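Long-range contacts in bartonella effector protein (Bep) substrate of VirB T4SS (Bartonella clarridgeiae, PDB 4XI8), which probably transfers AMP from ATP to threonine or tyrosine residues of target proteins through its Fic domain, the part held in this structure: residues E36-D41 / R69-M74; M177-H182 / I196-H201. All blocks are in the same frame, centred on the assembly; numbering follows the deposited sequence.

Interaction 1 of 2, residues E36-D41 / R69-M74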
loop_
_atom_site.group_PDB
_atom_site.type_symbol
_atom_site.label_atom_id
_atom_site.label_comp_id
_atom_site.label_asym_id
_atom_site.label_seq_id
_atom_site.Cartn_x
_atom_site.Cartn_y
_atom_site.Cartn_z
ATOM N N GLU A 36 -18.819 -7.459 2.907
ATOM C CA GLU A 36 -17.973 -8.435 3.584
ATOM C C GLU A 36 -18.173 -9.846 3.033
ATOM O O GLU A 36 -17.204 -10.552 2.756
ATOM C CB GLU A 36 -18.245 -8.414 5.092
ATOM C CG GLU A 36 -17.176 -9.093 5.936
ATOM C CD GLU A 36 -17.417 -10.581 6.106
ATOM O OE1 GLU A 36 -16.482 -11.290 6.531
ATOM O OE2 GLU A 36 -18.543 -11.040 5.819
ATOM N N ARG A 37 -19.429 -10.251 2.876
ATOM C CA ARG A 37 -19.737 -11.586 2.374
ATOM C C ARG A 37 -19.313 -11.747 0.920
ATOM O O ARG A 37 -18.857 -12.817 0.513
ATOM C CB ARG A 37 -21.227 -11.894 2.520
ATOM C CG ARG A 37 -21.575 -13.340 2.198
ATOM C CD ARG A 37 -20.917 -14.308 3.167
ATOM N NE ARG A 37 -21.478 -15.652 3.063
ATOM C CZ ARG A 37 -22.473 -16.108 3.816
ATOM N NH1 ARG A 37 -23.020 -15.327 4.740
ATOM N NH2 ARG A 37 -22.921 -17.345 3.651
ATOM N N CYS A 38 -19.468 -10.683 0.140
ATOM C CA CYS A 38 -19.087 -10.719 -1.264
ATOM C C CYS A 38 -17.583 -10.884 -1.413
ATOM O O CYS A 38 -17.119 -11.679 -2.229
ATOM C CB CYS A 38 -19.549 -9.452 -1.983
ATOM S SG CYS A 38 -19.214 -9.453 -3.759
ATOM N N ALA A 39 -16.824 -10.139 -0.617
ATOM C CA ALA A 39 -15.369 -10.201 -0.677
ATOM C C ALA A 39 -14.861 -11.556 -0.196
ATOM O O ALA A 39 -13.877 -12.080 -0.715
ATOM C CB ALA A 39 -14.758 -9.081 0.148
ATOM N N TYR A 40 -15.546 -12.118 0.795
ATOM C CA TYR A 40 -15.169 -13.411 1.356
ATOM C C TYR A 40 -15.408 -14.538 0.357
ATOM O O TYR A 40 -14.557 -15.408 0.173
ATOM C CB TYR A 40 -15.936 -13.680 2.652
ATOM C CG TYR A 40 -15.629 -15.026 3.271
ATOM C CD1 TYR A 40 -14.453 -15.231 3.982
ATOM C CD2 TYR A 40 -16.514 -16.090 3.149
ATOM C CE1 TYR A 40 -14.165 -16.457 4.550
ATOM C CE2 TYR A 40 -16.234 -17.321 3.715
ATOM C CZ TYR A 40 -15.059 -17.498 4.413
ATOM O OH TYR A 40 -14.775 -18.720 4.979
ATOM N N ASP A 41 -16.573 -14.517 -0.286
ATOM C CA ASP A 41 -16.916 -15.534 -1.275
ATOM C C ASP A 41 -16.068 -15.381 -2.532
ATOM O O ASP A 41 -15.741 -16.366 -3.195
ATOM C CB ASP A 41 -18.400 -15.453 -1.640
ATOM C CG ASP A 41 -19.303 -15.982 -0.543
ATOM O OD1 ASP A 41 -18.790 -16.635 0.390
ATOM O OD2 ASP A 41 -20.528 -15.749 -0.618
ATOM N N ARG A 69 -17.973 -18.715 -11.562
ATOM C CA ARG A 69 -17.293 -19.287 -10.405
ATOM C C ARG A 69 -17.077 -18.251 -9.303
ATOM O O ARG A 69 -17.077 -18.582 -8.118
ATOM C CB ARG A 69 -15.956 -19.900 -10.827
ATOM C CG ARG A 69 -15.412 -20.929 -9.851
ATOM C CD ARG A 69 -16.391 -22.079 -9.659
ATOM N NE ARG A 69 -16.524 -22.899 -10.861
ATOM C CZ ARG A 69 -17.293 -23.981 -10.942
ATOM N NH1 ARG A 69 -17.999 -24.375 -9.891
ATOM N NH2 ARG A 69 -17.357 -24.670 -12.073
ATOM N N LEU A 70 -16.903 -16.994 -9.702
ATOM C CA LEU A 70 -16.634 -15.920 -8.753
ATOM C C LEU A 70 -17.889 -15.456 -8.014
ATOM O O LEU A 70 -17.827 -15.121 -6.833
ATOM C CB LEU A 70 -15.989 -14.728 -9.463
ATOM C CG LEU A 70 -14.528 -14.874 -9.899
ATOM C CD1 LEU A 70 -14.024 -13.582 -10.518
ATOM C CD2 LEU A 70 -13.650 -15.284 -8.727
ATOM N N TYR A 71 -19.023 -15.428 -8.708
ATOM C CA TYR A 71 -20.229 -14.831 -8.142
ATOM C C TYR A 71 -21.445 -15.760 -8.082
ATOM O O TYR A 71 -22.564 -15.286 -7.899
ATOM C CB TYR A 71 -20.606 -13.572 -8.933
ATOM C CG TYR A 71 -19.534 -12.504 -8.958
ATOM C CD1 TYR A 71 -19.396 -11.607 -7.906
ATOM C CD2 TYR A 71 -18.669 -12.386 -10.038
ATOM C CE1 TYR A 71 -18.418 -10.629 -7.925
ATOM C CE2 TYR A 71 -17.688 -11.410 -10.065
ATOM C CZ TYR A 71 -17.569 -10.535 -9.007
ATOM O OH TYR A 71 -16.595 -9.561 -9.030
ATOM N N GLU A 72 -21.243 -17.067 -8.225
ATOM C CA GLU A 72 -22.381 -17.989 -8.231
ATOM C C GLU A 72 -23.023 -18.116 -6.854
ATOM O O GLU A 72 -24.210 -18.414 -6.743
ATOM C CB GLU A 72 -21.964 -19.372 -8.744
ATOM C CG GLU A 72 -21.076 -20.169 -7.809
ATOM C CD GLU A 72 -20.652 -21.495 -8.414
ATOM O OE1 GLU A 72 -19.744 -22.144 -7.853
ATOM O OE2 GLU A 72 -21.228 -21.885 -9.451
ATOM N N LYS A 73 -22.236 -17.885 -5.811
ATOM C CA LYS A 73 -22.742 -17.934 -4.445
ATOM C C LYS A 73 -23.330 -16.586 -4.062
ATOM O O LYS A 73 -24.009 -16.456 -3.044
ATOM C CB LYS A 73 -21.637 -18.330 -3.464
ATOM C CG LYS A 73 -21.497 -19.828 -3.256
ATOM C CD LYS A 73 -20.477 -20.138 -2.174
ATOM C CE LYS A 73 -21.113 -20.887 -1.015
ATOM N NZ LYS A 73 -22.230 -20.112 -0.403
ATOM N N MET A 74 -23.076 -15.585 -4.898
ATOM C CA MET A 74 -23.464 -14.215 -4.599
ATOM C C MET A 74 -24.684 -13.761 -5.397
ATOM O O MET A 74 -25.664 -13.281 -4.827
ATOM C CB MET A 74 -22.284 -13.284 -4.889
ATOM C CG MET A 74 -22.361 -11.925 -4.235
ATOM S SD MET A 74 -22.175 -12.030 -2.449
ATOM C CE MET A 74 -23.754 -11.385 -1.933
#

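Interaction 2 of 2, residues M177-H182 / I196-H201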
loop_
_atom_site.group_PDB
_atom_site.type_symbol
_atom_site.label_atom_id
_atom_site.label_comp_id
_atom_site.label_asym_id
_atom_site.label_seq_id
_atom_site.Cartn_x
_atom_site.Cartn_y
_atom_site.Cartn_z
ATOM N N MET A 177 -4.685 2.794 -14.769
ATOM C CA MET A 177 -5.570 1.954 -15.565
ATOM C C MET A 177 -6.751 2.759 -16.095
ATOM O O MET A 177 -7.174 2.579 -17.237
ATOM C CB MET A 177 -6.066 0.762 -14.744
ATOM C CG MET A 177 -7.037 -0.137 -15.489
ATOM S SD MET A 177 -6.222 -1.175 -16.718
ATOM C CE MET A 177 -5.146 -2.156 -15.674
ATOM N N GLN A 178 -7.271 3.656 -15.261
ATOM C CA GLN A 178 -8.408 4.487 -15.638
ATOM C C GLN A 178 -8.064 5.405 -16.807
ATOM O O GLN A 178 -8.879 5.609 -17.707
ATOM C CB GLN A 178 -8.886 5.315 -14.444
ATOM N N PHE A 179 -6.855 5.958 -16.788
ATOM C CA PHE A 179 -6.407 6.835 -17.862
ATOM C C PHE A 179 -6.128 6.059 -19.145
ATOM O O PHE A 179 -6.442 6.524 -20.239
ATOM C CB PHE A 179 -5.153 7.605 -17.445
ATOM C CG PHE A 179 -4.558 8.426 -18.553
ATOM C CD1 PHE A 179 -5.211 9.550 -19.029
ATOM C CD2 PHE A 179 -3.350 8.065 -19.126
ATOM C CE1 PHE A 179 -4.668 10.304 -20.050
ATOM C CE2 PHE A 179 -2.801 8.816 -20.148
ATOM C CZ PHE A 179 -3.462 9.936 -20.611
ATOM N N ALA A 180 -5.535 4.878 -19.001
ATOM C CA ALA A 180 -5.207 4.037 -20.147
ATOM C C ALA A 180 -6.460 3.603 -20.900
ATOM O O ALA A 180 -6.469 3.554 -22.130
ATOM C CB ALA A 180 -4.412 2.821 -19.698
ATOM N N ILE A 181 -7.516 3.293 -20.156
ATOM C CA ILE A 181 -8.784 2.901 -20.758
ATOM C C ILE A 181 -9.461 4.090 -21.434
ATOM O O ILE A 181 -9.939 3.982 -22.564
ATOM C CB ILE A 181 -9.743 2.301 -19.707
ATOM C CG1 ILE A 181 -9.153 1.023 -19.113
ATOM C CG2 ILE A 181 -11.100 2.011 -20.320
ATOM C CD1 ILE A 181 -10.013 0.395 -18.041
ATOM N N HIS A 182 -9.491 5.223 -20.740
ATOM C CA HIS A 182 -10.114 6.430 -21.272
ATOM C C HIS A 182 -9.369 6.936 -22.505
ATOM O O HIS A 182 -9.961 7.556 -23.388
ATOM C CB HIS A 182 -10.168 7.522 -20.201
ATOM C CG HIS A 182 -10.858 8.774 -20.650
ATOM N ND1 HIS A 182 -10.185 9.828 -21.230
ATOM C CD2 HIS A 182 -12.160 9.138 -20.603
ATOM C CE1 HIS A 182 -11.045 10.788 -21.521
ATOM N NE2 HIS A 182 -12.249 10.396 -21.151
ATOM N N ILE A 196 -3.977 4.224 -28.080
ATOM C CA ILE A 196 -3.657 2.954 -27.438
ATOM C C ILE A 196 -2.261 2.968 -26.819
ATOM O O ILE A 196 -1.856 2.009 -26.161
ATOM C CB ILE A 196 -3.749 1.781 -28.431
ATOM C CG1 ILE A 196 -2.665 1.904 -29.502
ATOM C CG2 ILE A 196 -5.130 1.730 -29.064
ATOM C CD1 ILE A 196 -2.536 0.681 -30.383
ATOM N N THR A 197 -1.529 4.054 -27.050
ATOM C CA THR A 197 -0.164 4.195 -26.544
ATOM C C THR A 197 -0.049 4.052 -25.014
ATOM O O THR A 197 0.871 3.387 -24.537
ATOM C CB THR A 197 0.451 5.550 -26.972
ATOM O OG1 THR A 197 0.318 5.713 -28.389
ATOM C CG2 THR A 197 1.922 5.615 -26.594
ATOM N N PRO A 198 -0.966 4.669 -24.239
ATOM C CA PRO A 198 -0.868 4.432 -22.792
ATOM C C PRO A 198 -1.110 2.974 -22.407
ATOM O O PRO A 198 -0.507 2.489 -21.448
ATOM C CB PRO A 198 -1.964 5.332 -22.213
ATOM C CG PRO A 198 -2.144 6.399 -23.226
ATOM C CD PRO A 198 -1.970 5.707 -24.542
ATOM N N MET A 199 -1.980 2.288 -23.141
ATOM C CA MET A 199 -2.255 0.879 -22.881
ATOM C C MET A 199 -1.051 0.005 -23.204
ATOM O O MET A 199 -0.746 -0.938 -22.474
ATOM C CB MET A 199 -3.470 0.409 -23.681
ATOM C CG MET A 199 -4.756 0.408 -22.882
ATOM S SD MET A 199 -4.659 -0.718 -21.476
ATOM C CE MET A 199 -6.189 -0.327 -20.638
ATOM N N LEU A 200 -0.374 0.319 -24.304
ATOM C CA LEU A 200 0.836 -0.397 -24.691
ATOM C C LEU A 200 1.918 -0.238 -23.629
ATOM O O LEU A 200 2.600 -1.200 -23.277
ATOM C CB LEU A 200 1.345 0.096 -26.046
ATOM C CG LEU A 200 0.460 -0.209 -27.255
ATOM C CD1 LEU A 200 1.034 0.422 -28.514
ATOM C CD2 LEU A 200 0.290 -1.711 -27.434
ATOM N N HIS A 201 2.067 0.983 -23.126
ATOM C CA HIS A 201 3.032 1.273 -22.070
ATOM C C HIS A 201 2.727 0.503 -20.791
ATOM O O HIS A 201 3.638 0.061 -20.091
ATOM C CB HIS A 201 3.061 2.774 -21.773
ATOM C CG HIS A 201 3.672 3.595 -22.863
ATOM N ND1 HIS A 201 3.717 4.972 -22.824
ATOM C CD2 HIS A 201 4.267 3.233 -24.028
ATOM C CE1 HIS A 201 4.312 5.423 -23.913
ATOM N NE2 HIS A 201 4.654 4.391 -24.659
#

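Interaction 1 of 2, residues E36-D41 / R69-M74
L70 and D41 open the contact, but only their backbones come near each other, L70 O lying 4.4 Å from D41 O. The L70 side chain passes on to L42 and A45 of helix 32-51, and to V151 and I154 of helix 148-162. Y71 follows with the edge of its ring. Its CE1 stands 4.4 Å from C38 SG, and the sulfur lies near the ring plane. This is a loose apolar approach. K73 comes next, in the turn that follows helix 60-71. Its chain crosses the D41 side chain at about a right angle, with K73 CB 4.0 Å from D41 OD2. The lysine chain then bends at its last two torsions. Even so, K73 NZ stays 4.7 Å from D41 OD2, which is not a contact. D41 OD2 instead takes a hydrogen bond from Y27 OH, and Y27 OH also has a weak hydrogen bond with K73 NZ. R37, one helical turn before D41, reaches it through a long salt bridge and places its guanidinium on Y27 as a cation-pi pair. M74 ends the segment and makes the main apolar contact. Its CG is anti to the backbone N (chi1 -161°), and the next two torsions bend the chain. The sulfur thus lies against the helix backbone, with M74 SD 3.6 Å from C38 CA and 3.7 Å from C38 CB. M74 CG also meets C38 SG at 4.0 Å. The contact joins helix 32-51 to the end of helix 60-71 and the turn after it, within the Fic fold. No hydrogen bond or salt bridge crosses it, so cohesion between the two segments rests on sulfur and carbon packing, while Y27 OH bridges D41 and, weakly, K73.

Interaction 2 of 2, residues M177-H182 / I196-H201
M199 reaches across to helix 174-183 and ends against A180 and I181. Its chain bends at the second torsion (chi2 -62°) and is extended at the third, which carries the methyl over to the other helix. M199 CE lies 3.6 Å from I181 CG1 and 3.7 Å from A180 CB. Higher up the chain, M199 CG rests 3.7 Å from A180 O, and no hydrogen bond joins the two segments. I181 CB points away from helix 197-206, yet its CG1 is anti to the carbonyl carbon (chi1 -63°) and meets the methionine methyl. M177, one turn before I181, adds its sulfur: M177 SD is 4.0 Å from M199 CE. Both methionines also touch F135 of helix 124-140, and M199 touches I136 there as well.

A180 is the small residue at the closest point of the two backbones. Its CA is 5.1 Å from P198 CA. The short axes pass 8.2 Å apart at 138°, so the helices form an oblique, roughly antiparallel pair. These are late helices of the mainly helical Fic (Fido) fold, and helix 124-140 lies behind the methionine side of the pair.

P198 faces A180 from the first turn of its helix. P198 CB lies 4.1 Å from A180 CA. The P198 ring also meets F179, whose side chain it crosses at about a right angle. F179 CE2 is 4.0 Å from P198 CG, an approach oblique to the aromatic ring. K32 of a neighbouring subunit packs on F179, and E36 of that subunit packs on P198.

Interaction 1 closes before interaction 2 opens, so the two come in series along the chain. They lie on opposite sides of its centre, with their own centres 29 Å apart and nearest atoms about 15 Å apart. They share no helix. Interaction 1 joins helices 32-51 and 60-71, while interaction 2 joins helices 174-183 and 197-206. The two sites are linked between subunits instead. E36 of one copy hydrogen-bonds H201 of another, weakly at one of the two subunit contacts, and Y40 stacks on its ring. Helix 32-51 of one copy thus packs on helices 174-183 and 197-206 of another, and such contacts join copies in the three-chain assembly.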